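Local atomic coordinates of putative glyoxalase superfamily protein (Ralstonia eutropha, PDB entry 3IUZ), a protein that probably acts as an iron(II)-dependent dioxygenase of the 2-oxoadipate dioxygenase/decarboxylase family, forming 2-hydroxyglutarate. Residues G94-G99 / F103-R108; Q176-Q181 / I197-P202. One frame throughout, in Å; residues are numbered along the deposited sequence. Where two conformers were deposited one is given.

Contact 1: residues G94-G99 / F103-R108; sequences GALPEG and FTRILR
P97 and R105 meet where the irregular loop 94-99 passes the first turns of helix 101-110. The loop has no helical or strand pairing of its own and is bracketed by G94 and G99, both at positive phi. In 103-108 the backbone is helical, and F103 O accepts from both I106 N and L107 N, at 2.9 and 2.8 Å. No hydrogen bond joins the two segments. The loop leads from strand 80-87 of the curled mixed sheet, consistent with a fold related to the glyoxalase (vicinal oxygen chelate) superfamily, into the helix, so the contact folds the connection back on the helix it feeds. The P97 ring stands over one face of the R105 guanidinium with its CG-CD edge down, CG 3.5 Å from R105 NH1 and offset toward the rim, P97 CD 3.7 Å from R105 CZ. R105 reaches this place with CG between the backbone N and the carbonyl carbon (chi1 76°) and the chain extended from CG to NE. L96 CD1 approaches R105 NH2 obliquely at 4.0 Å. The guanidinium forms a salt bridge through NH2 to D169 and donates NE to A102 O, bonds that probably restrain its rotation beneath the proline.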
loop_
_atom_site.group_PDB
_atom_site.type_symbol
_atom_site.label_atom_id
_atom_site.label_comp_id
_atom_site.label_asym_id
_atom_site.label_seq_id
_atom_site.Cartn_x
_atom_site.Cartn_y
_atom_site.Cartn_z
ATOM N N GLY A 94 -10.962 -4.378 17.754
ATOM C CA GLY A 94 -11.886 -5.405 17.281
ATOM C C GLY A 94 -11.194 -6.737 17.080
ATOM O O GLY A 94 -10.460 -7.182 17.924
ATOM N N ALA A 95 -11.405 -7.370 15.942
ATOM C CA ALA A 95 -10.769 -8.653 15.622
ATOM C C ALA A 95 -9.416 -8.542 14.926
ATOM O O ALA A 95 -8.815 -9.563 14.574
ATOM C CB ALA A 95 -11.711 -9.488 14.784
ATOM N N LEU A 96 -8.937 -7.306 14.724
ATOM C CA LEU A 96 -7.756 -7.008 13.950
ATOM C C LEU A 96 -6.548 -6.894 14.867
ATOM O O LEU A 96 -6.607 -6.161 15.867
ATOM C CB LEU A 96 -7.950 -5.681 13.184
ATOM C CG LEU A 96 -6.976 -5.352 12.029
ATOM C CD1 LEU A 96 -7.106 -6.395 10.916
ATOM C CD2 LEU A 96 -7.334 -3.898 11.594
ATOM N N PRO A 97 -5.484 -7.682 14.594
ATOM C CA PRO A 97 -4.270 -7.489 15.376
ATOM C C PRO A 97 -3.843 -6.008 15.376
ATOM O O PRO A 97 -4.105 -5.256 14.432
ATOM C CB PRO A 97 -3.214 -8.358 14.663
ATOM C CG PRO A 97 -4.037 -9.399 13.876
ATOM C CD PRO A 97 -5.314 -8.670 13.516
ATOM N N GLU A 98 -3.158 -5.623 16.429
ATOM C CA GLU A 98 -2.841 -4.251 16.684
ATOM C C GLU A 98 -1.692 -3.790 15.810
ATOM O O GLU A 98 -0.713 -4.495 15.663
ATOM C CB GLU A 98 -2.414 -4.101 18.144
ATOM C CG GLU A 98 -3.460 -4.475 19.180
ATOM C CD GLU A 98 -2.907 -4.440 20.606
ATOM O OE1 GLU A 98 -2.122 -3.529 20.902
ATOM O OE2 GLU A 98 -3.234 -5.340 21.403
ATOM N N GLY A 99 -1.779 -2.558 15.330
ATOM C CA GLY A 99 -0.718 -1.971 14.534
ATOM C C GLY A 99 -0.232 -2.822 13.389
ATOM O O GLY A 99 -1.043 -3.440 12.651
ATOM N N PHE A 103 -0.352 -6.766 9.300
ATOM C CA PHE A 103 0.304 -6.994 8.027
ATOM C C PHE A 103 1.628 -7.781 8.076
ATOM O O PHE A 103 1.915 -8.487 7.141
ATOM C CB PHE A 103 0.483 -5.651 7.314
ATOM C CG PHE A 103 -0.816 -5.123 6.827
ATOM C CD1 PHE A 103 -1.356 -5.622 5.657
ATOM C CD2 PHE A 103 -1.595 -4.306 7.642
ATOM C CE1 PHE A 103 -2.605 -5.258 5.266
ATOM C CE2 PHE A 103 -2.846 -3.937 7.249
ATOM C CZ PHE A 103 -3.338 -4.393 6.048
ATOM N N THR A 104 2.413 -7.696 9.139
ATOM C CA THR A 104 3.635 -8.505 9.160
ATOM C C THR A 104 3.323 -10.031 9.116
ATOM O O THR A 104 4.092 -10.787 8.561
ATOM C CB THR A 104 4.538 -8.185 10.343
ATOM O OG1 THR A 104 3.794 -8.166 11.542
ATOM C CG2 THR A 104 5.205 -6.781 10.143
ATOM N N ARG A 105 2.222 -10.438 9.724
ATOM C CA ARG A 105 1.704 -11.800 9.647
ATOM C C ARG A 105 1.370 -12.257 8.210
ATOM O O ARG A 105 1.230 -13.458 7.981
ATOM C CB ARG A 105 0.479 -11.969 10.519
ATOM C CG ARG A 105 -0.811 -11.334 9.925
ATOM C CD ARG A 105 -1.976 -11.251 10.883
ATOM N NE ARG A 105 -3.068 -10.454 10.313
ATOM C CZ ARG A 105 -4.373 -10.666 10.497
ATOM N NH1 ARG A 105 -4.836 -11.652 11.261
ATOM N NH2 ARG A 105 -5.237 -9.836 9.947
ATOM N N ILE A 106 1.272 -11.295 7.269
ATOM C CA ILE A 106 1.083 -11.549 5.861
ATOM C C ILE A 106 2.413 -11.401 5.113
ATOM O O ILE A 106 2.814 -12.283 4.339
ATOM C CB ILE A 106 0.037 -10.568 5.227
ATOM C CG1 ILE A 106 -1.352 -10.695 5.861
ATOM C CG2 ILE A 106 -0.021 -10.747 3.706
ATOM C CD1 ILE A 106 -2.381 -9.521 5.453
ATOM N N LEU A 107 3.112 -10.283 5.319
ATOM C CA LEU A 107 4.288 -10.001 4.511
ATOM C C LEU A 107 5.437 -10.968 4.806
ATOM O O LEU A 107 6.226 -11.271 3.919
ATOM C CB LEU A 107 4.804 -8.567 4.773
ATOM C CG LEU A 107 3.773 -7.467 4.480
ATOM C CD1 LEU A 107 4.220 -6.061 4.772
ATOM C CD2 LEU A 107 3.322 -7.569 3.016
ATOM N N ARG A 108 5.552 -11.404 6.068
ATOM C CA ARG A 108 6.675 -12.252 6.491
ATOM C C ARG A 108 6.601 -13.597 5.764
ATOM O O ARG A 108 7.544 -13.951 5.099
ATOM C CB ARG A 108 6.721 -12.386 8.008
ATOM C CG ARG A 108 7.084 -11.095 8.703
ATOM C CD ARG A 108 8.544 -10.702 8.593
ATOM N NE ARG A 108 9.349 -11.532 9.461
ATOM C CZ ARG A 108 10.382 -12.275 9.113
ATOM N NH1 ARG A 108 10.829 -12.326 7.864
ATOM N NH2 ARG A 108 10.973 -13.021 10.050
#

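Contact 2: residues Q176-Q181 / I197-P202; sequences QTLLWQ and IGLLVP
L199 and L200 bring 197-202 against L178 and L179 of helix 173-185, across a loose apolar interface without a hydrogen bond between the segments. The backbones remain well apart, the nearest CA atoms, those of L179 and L200, being 9.4 Å from each other, and the leucine side chains span the gap with their methyl ends. I197 begins the segment by accepting a 3.0 Å backbone bond from V201 N to its O; its side chain turns to A48 of helix 42-60 instead of to 176-181. L199 then points its CB toward the other helix, and its CD1 meets L178 CD1 at 4.5 Å, methyl to methyl. L178 also points toward the partner segment. The next residue, L200, likewise directs its CB across, with CD1 4.5 Å from L179 CD1. L179 starts less directly: its CG lies roughly anti to the backbone N (chi1 -151°), and the end of the side chain comes nearer to L200 than its first bond would suggest. Two conformers of L179 are deposited, so the details of this pair are less certain. At V201 and P202 the backbone tightens into a 3-10 turn. Two neighbouring leucines on each helix form two side-by-side pairs on the inner face of a roughly antiparallel helical hairpin, whose consecutive helices are joined by the short link holding strand 187-188. L178 and L179 extend this interface to L196 of helix 190-200, L199 reaches R174 and A175 of helix 173-185, and L200 packs on L49 of helix 42-60 and I106 of helix 101-110.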
loop_
_atom_site.group_PDB
_atom_site.type_symbol
_atom_site.label_atom_id
_atom_site.label_comp_id
_atom_site.label_asym_id
_atom_site.label_seq_id
_atom_site.Cartn_x
_atom_site.Cartn_y
_atom_site.Cartn_z
ATOM N N GLN A 176 -4.705 -17.976 5.383
ATOM C CA GLN A 176 -3.593 -18.396 6.255
ATOM C C GLN A 176 -3.065 -19.751 5.894
ATOM O O GLN A 176 -1.873 -19.977 5.987
ATOM C CB GLN A 176 -4.011 -18.351 7.707
ATOM C CG GLN A 176 -4.306 -16.931 8.193
ATOM C CD GLN A 176 -4.647 -16.844 9.671
ATOM O OE1 GLN A 176 -3.862 -17.284 10.551
ATOM N NE2 GLN A 176 -5.790 -16.195 9.969
ATOM N N THR A 177 -3.958 -20.668 5.486
ATOM C CA THR A 177 -3.544 -21.968 4.996
ATOM C C THR A 177 -2.544 -21.852 3.845
ATOM O O THR A 177 -1.442 -22.482 3.851
ATOM C CB THR A 177 -4.772 -22.771 4.505
ATOM O OG1 THR A 177 -5.672 -22.974 5.611
ATOM C CG2 THR A 177 -4.341 -24.128 3.897
ATOM N N LEU A 178 -2.871 -21.007 2.868
ATOM C CA LEU A 178 -2.056 -20.914 1.640
ATOM C C LEU A 178 -0.739 -20.150 1.898
ATOM O O LEU A 178 0.315 -20.510 1.362
ATOM C CB LEU A 178 -2.873 -20.255 0.493
ATOM C CG LEU A 178 -4.053 -21.119 -0.027
ATOM C CD1 LEU A 178 -4.926 -20.376 -1.099
ATOM C CD2 LEU A 178 -3.497 -22.454 -0.595
ATOM N N LEU A 179 -0.838 -19.113 2.725
ATOM C CA LEU A 179 0.310 -18.333 3.158
ATOM C C LEU A 179 1.411 -19.198 3.805
ATOM O O LEU A 179 2.583 -19.101 3.472
ATOM C CB LEU A 179 -0.191 -17.304 4.163
ATOM C CG LEU A 179 0.552 -15.998 4.267
ATOM C CD1 LEU A 179 0.908 -15.520 2.864
ATOM C CD2 LEU A 179 -0.353 -15.004 5.086
ATOM N N TRP A 180 1.016 -20.069 4.741
ATOM C CA TRP A 180 1.959 -20.903 5.458
ATOM C C TRP A 180 2.431 -22.136 4.678
ATOM O O TRP A 180 3.564 -22.581 4.913
ATOM C CB TRP A 180 1.414 -21.176 6.880
ATOM C CG TRP A 180 1.440 -19.883 7.591
ATOM C CD1 TRP A 180 0.402 -19.001 7.788
ATOM C CD2 TRP A 180 2.621 -19.197 8.021
ATOM N NE1 TRP A 180 0.868 -17.862 8.370
ATOM C CE2 TRP A 180 2.222 -17.950 8.518
ATOM C CE3 TRP A 180 3.981 -19.524 8.035
ATOM C CZ2 TRP A 180 3.139 -17.019 9.028
ATOM C CZ3 TRP A 180 4.889 -18.594 8.533
ATOM C CH2 TRP A 180 4.439 -17.368 9.067
ATOM N N GLN A 181 1.629 -22.652 3.728
ATOM C CA GLN A 181 2.125 -23.624 2.734
ATOM C C GLN A 181 3.237 -22.978 1.890
ATOM O O GLN A 181 4.259 -23.609 1.593
ATOM C CB GLN A 181 0.996 -24.117 1.796
ATOM C CG GLN A 181 -0.002 -25.009 2.609
ATOM C CD GLN A 181 -1.127 -25.563 1.797
ATOM O OE1 GLN A 181 -1.153 -25.412 0.559
ATOM N NE2 GLN A 181 -2.073 -26.201 2.484
ATOM N N ILE A 197 -3.675 -14.567 -3.672
ATOM C CA ILE A 197 -3.670 -13.131 -3.986
ATOM C C ILE A 197 -5.089 -12.557 -3.828
ATOM O O ILE A 197 -5.286 -11.503 -3.220
ATOM C CB ILE A 197 -3.102 -12.862 -5.391
ATOM C CG1 ILE A 197 -1.621 -13.166 -5.413
ATOM C CG2 ILE A 197 -3.431 -11.424 -5.873
ATOM C CD1 ILE A 197 -1.062 -13.349 -6.880
ATOM N N GLY A 198 -6.067 -13.258 -4.363
ATOM C CA GLY A 198 -7.469 -12.829 -4.264
ATOM C C GLY A 198 -7.926 -12.643 -2.819
ATOM O O GLY A 198 -8.742 -11.783 -2.529
ATOM N N LEU A 199 -7.394 -13.470 -1.922
ATOM C CA LEU A 199 -7.811 -13.464 -0.526
ATOM C C LEU A 199 -7.050 -12.427 0.223
ATOM O O LEU A 199 -7.553 -11.917 1.232
ATOM C CB LEU A 199 -7.576 -14.814 0.138
ATOM C CG LEU A 199 -8.473 -15.962 -0.353
ATOM C CD1 LEU A 199 -7.916 -17.319 0.189
ATOM C CD2 LEU A 199 -9.912 -15.678 0.102
ATOM N N LEU A 200 -5.862 -12.084 -0.254
ATOM C CA LEU A 200 -5.070 -11.080 0.446
ATOM C C LEU A 200 -5.473 -9.660 0.086
ATOM O O LEU A 200 -5.346 -8.755 0.925
ATOM C CB LEU A 200 -3.571 -11.249 0.184
ATOM C CG LEU A 200 -2.948 -12.537 0.749
ATOM C CD1 LEU A 200 -1.436 -12.579 0.420
ATOM C CD2 LEU A 200 -3.173 -12.652 2.299
ATOM N N VAL A 201 -5.916 -9.451 -1.149
ATOM C CA VAL A 201 -6.206 -8.095 -1.598
ATOM C C VAL A 201 -7.219 -7.365 -0.674
ATOM O O VAL A 201 -6.983 -6.180 -0.332
ATOM C CB VAL A 201 -6.597 -8.065 -3.082
ATOM C CG1 VAL A 201 -7.338 -6.743 -3.442
ATOM C CG2 VAL A 201 -5.337 -8.315 -3.971
ATOM N N PRO A 202 -8.273 -8.046 -0.209
ATOM C CA PRO A 202 -9.220 -7.377 0.694
ATOM C C PRO A 202 -8.694 -7.013 2.080
ATOM O O PRO A 202 -9.392 -6.300 2.809
ATOM C CB PRO A 202 -10.400 -8.380 0.769
ATOM C CG PRO A 202 -10.327 -9.116 -0.529
ATOM C CD PRO A 202 -8.816 -9.335 -0.661
#

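Overall arrangement
Contact 1 lies at the surface and contact 2 is largely buried, their centres about 13 Å apart. They follow one another along the chain and share no segment, yet helix 101-110 connects them: its R105 side chain serves contact 1, while its backbone and I106 abut the leucines of contact 2. I106 CG2 is 3.9 Å from L200 CD2. Their chemistry follows their place in the fold. Contact 1 joins a loop to the helix that follows it, by setting the edge of a proline ring on a guanidinium face; contact 2 joins two consecutive helices of a hairpin through leucine methyls alone.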